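Local coordinates for protein domain of Unknown Function with a Cystatin-Like Fold (PDB 2RGQ) that is of unknown function but adopts a cystatin-like fold of the SnoaL-like, NTF2 kind, a curved sheet packed against helices, at residues T34-W45 with Y119-V127. Residues are numbered along the deposited sequence; the frame is centred on the assembly and turned at random. Where two conformers were deposited one is given.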
ATOM      1  N   THR B  34     -14.516   9.116  10.126  1.00 11.73           N
ATOM      2  CA  THR B  34     -13.346   8.333  10.579  1.00 12.26           C
ATOM      3  C   THR B  34     -12.910   8.687  12.007  1.00 11.58           C
ATOM      4  O   THR B  34     -12.222   7.894  12.637  1.00 10.61           O
ATOM      5  CB  THR B  34     -12.113   8.507   9.634  1.00 12.16           C
ATOM      6  OG1 THR B  34     -11.541   9.816   9.784  1.00 10.77           O
ATOM      7  CG2 THR B  34     -12.500   8.213   8.176  1.00 11.78           C
ATOM      8  N   PHE B  35     -13.329   9.837  12.522  1.00  9.88           N
ATOM      9  CA  PHE B  35     -12.949  10.289  13.839  1.00  9.14           C
ATOM     10  C   PHE B  35     -14.005  10.030  14.890  1.00  9.36           C
ATOM     11  O   PHE B  35     -15.210  10.182  14.642  1.00  9.28           O
ATOM     12  CB  PHE B  35     -12.671  11.800  13.867  1.00  9.86           C
ATOM     13  CG  PHE B  35     -11.378  12.190  13.234  1.00 10.68           C
ATOM     14  CD1 PHE B  35     -10.214  12.224  13.981  1.00 11.72           C
ATOM     15  CD2 PHE B  35     -11.329  12.528  11.878  1.00 12.13           C
ATOM     16  CE1 PHE B  35      -9.025  12.567  13.401  1.00 11.33           C
ATOM     17  CE2 PHE B  35     -10.117  12.858  11.284  1.00 12.02           C
ATOM     18  CZ  PHE B  35      -8.971  12.882  12.058  1.00 10.49           C
ATOM     19  N   ALA B  36     -13.550   9.748  16.109  1.00  9.73           N
ATOM     20  CA  ALA B  36     -14.469   9.767  17.258  1.00  8.58           C
ATOM     21  C   ALA B  36     -15.006  11.196  17.429  1.00 10.48           C
ATOM     22  O   ALA B  36     -14.390  12.169  16.918  1.00  8.98           O
ATOM     23  CB  ALA B  36     -13.747   9.311  18.550  1.00  9.44           C
ATOM     24  N   SER B  37     -16.123  11.357  18.162  1.00 10.97           N
ATOM     25  CA  SER B  37     -16.688  12.665  18.454  1.00 11.22           C
ATOM     26  C   SER B  37     -15.617  13.567  19.037  1.00 11.24           C
ATOM     27  O   SER B  37     -15.610  14.716  18.687  1.00 11.09           O
ATOM     28  CB  SER B  37     -17.892  12.598  19.411  1.00 13.37           C
ATOM     29  OG  SER B  37     -17.499  11.907  20.579  1.00 16.77           O
ATOM     30  N   ASP B  38     -14.703  13.038  19.860  1.00 11.54           N
ATOM     31  CA  ASP B  38     -13.632  13.828  20.492  1.00 13.71           C
ATOM     32  C   ASP B  38     -12.251  13.493  19.921  1.00 13.99           C
ATOM     33  O   ASP B  38     -11.235  13.720  20.577  1.00 14.20           O
ATOM     34  CB  ASP B  38     -13.665  13.696  22.038  1.00 15.59           C
ATOM     35  CG  ASP B  38     -13.567  12.248  22.532  1.00 18.49           C
ATOM     36  OD1 ASP B  38     -13.825  11.327  21.743  1.00 18.25           O
ATOM     37  OD2 ASP B  38     -13.237  12.039  23.710  1.00 20.36           O
ATOM     38  N   GLY B  39     -12.224  12.972  18.688  1.00 11.57           N
ATOM     39  CA  GLY B  39     -11.000  12.612  18.018  1.00 10.77           C
ATOM     40  C   GLY B  39     -10.191  13.827  17.627  1.00 11.88           C
ATOM     41  O   GLY B  39     -10.751  14.902  17.494  1.00  9.76           O
ATOM     42  N   ALA B  40      -8.888  13.629  17.395  1.00 10.80           N
ATOM     43  CA  ALA B  40      -7.997  14.734  17.102  1.00 11.96           C
ATOM     44  C   ALA B  40      -7.017  14.403  15.990  1.00 10.95           C
ATOM     45  O   ALA B  40      -6.698  13.227  15.776  1.00 12.20           O
ATOM     46  CB  ALA B  40      -7.222  15.153  18.344  1.00 10.44           C
ATOM     47  N   LEU B  41      -6.618  15.449  15.270  1.00 11.00           N
ATOM     48  CA  LEU B  41      -5.574  15.404  14.217  1.00 11.08           C
ATOM     49  C   LEU B  41      -4.505  16.412  14.597  1.00 11.11           C
ATOM     50  O   LEU B  41      -4.827  17.618  14.786  1.00 11.57           O
ATOM     51  CB  LEU B  41      -6.120  15.784  12.850  1.00 10.73           C
ATOM     52  CG  LEU B  41      -5.098  15.822  11.682  1.00 10.98           C
ATOM     53  CD1 LEU B  41      -4.354  14.526  11.495  1.00 11.74           C
ATOM     54  CD2 LEU B  41      -5.774  16.220  10.359  1.00 13.39           C
ATOM     55  N   GLN B  42      -3.252  15.939  14.705  1.00 11.19           N
ATOM     56  CA  GLN B  42      -2.103  16.788  15.006  1.00 11.00           C
ATOM     57  C   GLN B  42      -1.029  16.656  13.947  1.00 10.54           C
ATOM     58  O   GLN B  42      -0.682  15.559  13.573  1.00 11.29           O
ATOM     59  CB  GLN B  42      -1.472  16.400  16.338  1.00 10.67           C
ATOM     60  CG  GLN B  42      -0.360  17.324  16.811  1.00 10.83           C
ATOM     61  CD  GLN B  42       0.080  17.013  18.218  1.00 12.24           C
ATOM     62  OE1 GLN B  42      -0.070  15.874  18.706  1.00 14.97           O
ATOM     63  NE2 GLN B  42       0.601  18.034  18.898  1.00 14.51           N
ATOM     64  N   GLY B  43      -0.454  17.792  13.557  1.00 11.10           N
ATOM     65  CA  GLY B  43       0.717  17.859  12.679  1.00 11.81           C
ATOM     66  C   GLY B  43       1.511  19.110  13.072  1.00 12.68           C
ATOM     67  O   GLY B  43       1.180  19.772  14.051  1.00 13.19           O
ATOM     68  N   PHE B  44       2.549  19.455  12.315  1.00 13.68           N
ATOM     69  CA  PHE B  44       3.354  20.640  12.615  1.00 16.57           C
ATOM     70  C   PHE B  44       2.500  21.908  12.670  1.00 16.86           C
ATOM     71  O   PHE B  44       2.851  22.830  13.367  1.00 18.29           O
ATOM     72  CB  PHE B  44       4.525  20.827  11.602  1.00 16.23           C
ATOM     73  CG  PHE B  44       4.081  21.174  10.198  1.00 17.79           C
ATOM     74  CD1 PHE B  44       3.835  22.509   9.833  1.00 20.19           C
ATOM     75  CD2 PHE B  44       3.926  20.194   9.247  1.00 18.49           C
ATOM     76  CE1 PHE B  44       3.406  22.826   8.551  1.00 21.22           C
ATOM     77  CE2 PHE B  44       3.506  20.489   7.965  1.00 20.23           C
ATOM     78  CZ  PHE B  44       3.235  21.824   7.616  1.00 20.96           C
ATOM     79  N   TRP B  45       1.426  21.936  11.871  1.00 16.97           N
ATOM     80  CA  TRP B  45       0.481  23.075  11.756  1.00 17.66           C
ATOM     81  C   TRP B  45      -0.415  23.345  12.999  1.00 17.63           C
ATOM     82  O   TRP B  45      -1.002  24.438  13.126  1.00 19.58           O
ATOM     83  CB  TRP B  45      -0.395  22.902  10.496  1.00 17.45           C
ATOM     84  CG  TRP B  45      -1.190  21.672  10.532  1.00 16.75           C
ATOM     85  CD1 TRP B  45      -2.348  21.452  11.236  1.00 16.81           C
ATOM     86  CD2 TRP B  45      -0.828  20.426   9.951  1.00 17.87           C
ATOM     87  NE1 TRP B  45      -2.727  20.157  11.093  1.00 17.66           N
ATOM     88  CE2 TRP B  45      -1.815  19.495  10.315  1.00 17.41           C
ATOM     89  CE3 TRP B  45       0.261  19.997   9.179  1.00 17.28           C
ATOM     90  CZ2 TRP B  45      -1.774  18.164   9.889  1.00 18.10           C
ATOM     91  CZ3 TRP B  45       0.304  18.689   8.748  1.00 17.46           C
ATOM     92  CH2 TRP B  45      -0.696  17.777   9.111  1.00 17.19           C
ATOM     93  N   TYR B 119     -12.689   3.902  15.363  1.00  9.39           N
ATOM     94  CA  TYR B 119     -12.529   5.320  15.105  1.00  9.73           C
ATOM     95  C   TYR B 119     -11.152   5.838  15.453  1.00  9.92           C
ATOM     96  O   TYR B 119     -10.487   5.302  16.338  1.00  9.44           O
ATOM     97  CB  TYR B 119     -13.471   6.130  16.008  1.00 11.46           C
ATOM     98  CG  TYR B 119     -14.904   5.913  15.732  1.00 10.78           C
ATOM     99  CD1 TYR B 119     -15.561   6.634  14.729  1.00 12.29           C
ATOM    100  CD2 TYR B 119     -15.616   4.962  16.434  1.00 12.39           C
ATOM    101  CE1 TYR B 119     -16.905   6.414  14.464  1.00 13.07           C
ATOM    102  CE2 TYR B 119     -16.963   4.722  16.171  1.00 14.54           C
ATOM    103  CZ  TYR B 119     -17.604   5.456  15.204  1.00 14.34           C
ATOM    104  OH  TYR B 119     -18.925   5.165  14.957  1.00 14.25           O
ATOM    105  N   LEU B 120     -10.709   6.865  14.737  1.00 10.21           N
ATOM    106  CA  LEU B 120      -9.508   7.592  15.093  1.00  9.71           C
ATOM    107  C   LEU B 120      -9.703   8.424  16.380  1.00 12.83           C
ATOM    108  O   LEU B 120     -10.614   9.290  16.461  1.00 13.19           O
ATOM    109  CB  LEU B 120      -9.122   8.550  13.943  1.00 10.70           C
ATOM    110  CG  LEU B 120      -8.615   7.928  12.634  1.00 11.62           C
ATOM    111  CD1 LEU B 120      -8.541   9.011  11.554  1.00 11.86           C
ATOM    112  CD2 LEU B 120      -7.252   7.277  12.815  1.00 11.86           C
ATOM    113  N   ILE B 121      -8.871   8.170  17.393  1.00 10.66           N
ATOM    114  CA  ILE B 121      -8.829   9.011  18.602  1.00  9.56           C
ATOM    115  C   ILE B 121      -7.788  10.116  18.433  1.00 11.19           C
ATOM    116  O   ILE B 121      -8.000  11.275  18.825  1.00  9.39           O
ATOM    117  CB  ILE B 121      -8.470   8.195  19.876  1.00 12.61           C
ATOM    118  CG1 ILE B 121      -9.546   7.109  20.123  1.00 12.69           C
ATOM    119  CG2 ILE B 121      -8.236   9.144  21.105  1.00 13.13           C
ATOM    120  CD1 ILE B 121     -10.980   7.646  20.329  1.00 14.97           C
ATOM    121  N   LEU B 122      -6.622   9.736  17.925  1.00 11.02           N
ATOM    122  CA  LEU B 122      -5.566  10.679  17.695  1.00 11.77           C
ATOM    123  C   LEU B 122      -4.733  10.253  16.542  1.00 10.83           C
ATOM    124  O   LEU B 122      -4.126   9.186  16.571  1.00 11.12           O
ATOM    125  CB  LEU B 122      -4.654  10.819  18.917  1.00 12.35           C
ATOM    126  CG  LEU B 122      -3.437  11.737  18.759  1.00 14.42           C
ATOM    127  CD1 LEU B 122      -3.846  13.154  18.375  1.00 12.95           C
ATOM    128  CD2 LEU B 122      -2.689  11.761  20.051  1.00 14.65           C
ATOM    129  N   ARG B 123      -4.683  11.095  15.521  1.00 10.40           N
ATOM    130  CA  ARG B 123      -3.794  10.882  14.381  1.00 10.37           C
ATOM    131  C   ARG B 123      -2.728  11.964  14.430  1.00 12.55           C
ATOM    132  O   ARG B 123      -3.054  13.162  14.438  1.00 12.49           O
ATOM    133  CB  ARG B 123      -4.576  10.881  13.064  1.00 11.42           C
ATOM    134  CG  ARG B 123      -3.648  11.007  11.861  1.00 14.88           C
ATOM    135  CD  ARG B 123      -4.327  10.752  10.565  1.00 17.45           C
ATOM    136  NE  ARG B 123      -4.269   9.318  10.296  1.00 18.50           N
ATOM    137  CZ  ARG B 123      -4.147   8.778   9.089  1.00 20.55           C
ATOM    138  NH1 ARG B 123      -4.125   9.494   7.978  1.00 22.71           N
ATOM    139  NH2 ARG B 123      -4.042   7.470   8.994  1.00 22.24           N
ATOM    140  N   GLN B 124      -1.458  11.533  14.485  1.00 13.70           N
ATOM    141  CA  GLN B 124      -0.288  12.410  14.505  1.00 11.94           C
ATOM    142  C   GLN B 124       0.503  12.180  13.233  1.00 13.23           C
ATOM    143  O   GLN B 124       0.945  11.052  12.967  1.00 13.34           O
ATOM    144  CB  GLN B 124       0.588  12.136  15.722  1.00 12.88           C
ATOM    145  CG  GLN B 124      -0.067  12.644  17.011  1.00 11.67           C
ATOM    146  CD  GLN B 124       0.703  12.256  18.235  1.00 13.71           C
ATOM    147  OE1 GLN B 124       0.905  11.080  18.456  1.00 16.70           O
ATOM    148  NE2 GLN B 124       1.042  13.211  19.080  1.00 12.60           N
ATOM    149  N   ILE B 125       0.613  13.225  12.428  1.00 12.62           N
ATOM    150  CA  ILE B 125       1.333  13.209  11.154  1.00 11.95           C
ATOM    151  C   ILE B 125       2.663  13.940  11.350  1.00 13.93           C
ATOM    152  O   ILE B 125       2.673  15.101  11.764  1.00 13.13           O
ATOM    153  CB  ILE B 125       0.495  13.868  10.032  1.00 12.40           C
ATOM    154  CG1 ILE B 125      -0.871  13.175   9.906  1.00 13.72           C
ATOM    155  CG2 ILE B 125       1.273  13.819   8.710  1.00 11.93           C
ATOM    156  CD1 ILE B 125      -1.780  13.656   8.844  1.00 15.73           C
ATOM    157  N   GLU B 126       3.771  13.254  11.059  1.00 14.65           N
ATOM    158  CA  GLU B 126       5.124  13.775  11.218  1.00 15.11           C
ATOM    159  C   GLU B 126       5.648  13.924   9.811  1.00 12.47           C
ATOM    160  O   GLU B 126       6.137  12.963   9.223  1.00 12.06           O
ATOM    161  CB  GLU B 126       5.954  12.805  12.070  1.00 18.28           C
ATOM    162  CG  GLU B 126       5.351  12.618  13.461  1.00 22.83           C
ATOM    163  CD  GLU B 126       6.179  11.736  14.403  1.00 27.31           C
ATOM    164  OE1 GLU B 126       7.148  11.065  13.957  1.00 31.82           O
ATOM    165  OE2 GLU B 126       5.846  11.709  15.623  1.00 31.22           O
ATOM    166  N   VAL B 127       5.476  15.131   9.268  1.00 13.24           N
ATOM    167  CA  VAL B 127       5.824  15.434   7.891  0.50 11.95           C
ATOM    168  C   VAL B 127       7.332  15.440   7.637  1.00 12.79           C
ATOM    169  O   VAL B 127       8.109  16.046   8.433  1.00 13.70           O
ATOM    170  CB  VAL B 127       5.164  16.803   7.474  0.50 11.51           C
ATOM    171  CG1 VAL B 127       5.685  17.291   6.133  0.50 10.67           C
ATOM    172  CG2 VAL B 127       3.629  16.668   7.462  0.50  8.29           C
TER
HETATM  173  O   HOH W   1       4.080  17.186  11.063  1.00 14.15           O
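Gln42 N donates to Arg123 O (2.8 Å), and Ile125 N returns the bond to Gln42 O, both nearly straight; that Gln42 bonds the residues on either side of Gln124, with axes 13° apart, marks parallel pairing of strand 39-43 with strand 122-127. Ahead of it the ladder is interrupted by the type I turn from Ala36 to Gly39 and a corner at Ile121, whose O takes Ala40 N from above the carbonyl plane at a bent 139°. On its other side strand 117-127 forms a classic beta bulge, Ile121 and Leu122 both facing Gln110 of strand 101-114. Pairing also precedes the break, Leu120 N bonding to Thr34 O and Ala36 N to Leu120 O. Strands 39-43 and 117-127 are neighbours in the mixed sheet; Leu41 of the former and Phe35 of the short strand 35-36 both touch Phe19 of helix 6-25 and Leu54 of helix 51-66, as in NTF2-like cones. Among apolar contacts, Leu120 CD1 sits over a face of the Phe35 ring, 4.0 Å from its centroid, while Leu41 CD1 meets Arg123 CG at 3.6 Å; the guanidinium continues to Asp109 and Glu20. On the other face, Gln124 NE2 donates to Gln42 OE1 (2.9 Å), the amides 22° apart; Gln42 has CG anti to N and an extended chain, which brings OE1 alongside Gln124 NE2. A leucine replacing Gln124 would probably leave Gln42 OE1 without this donor and the Gln42 amide freer to turn.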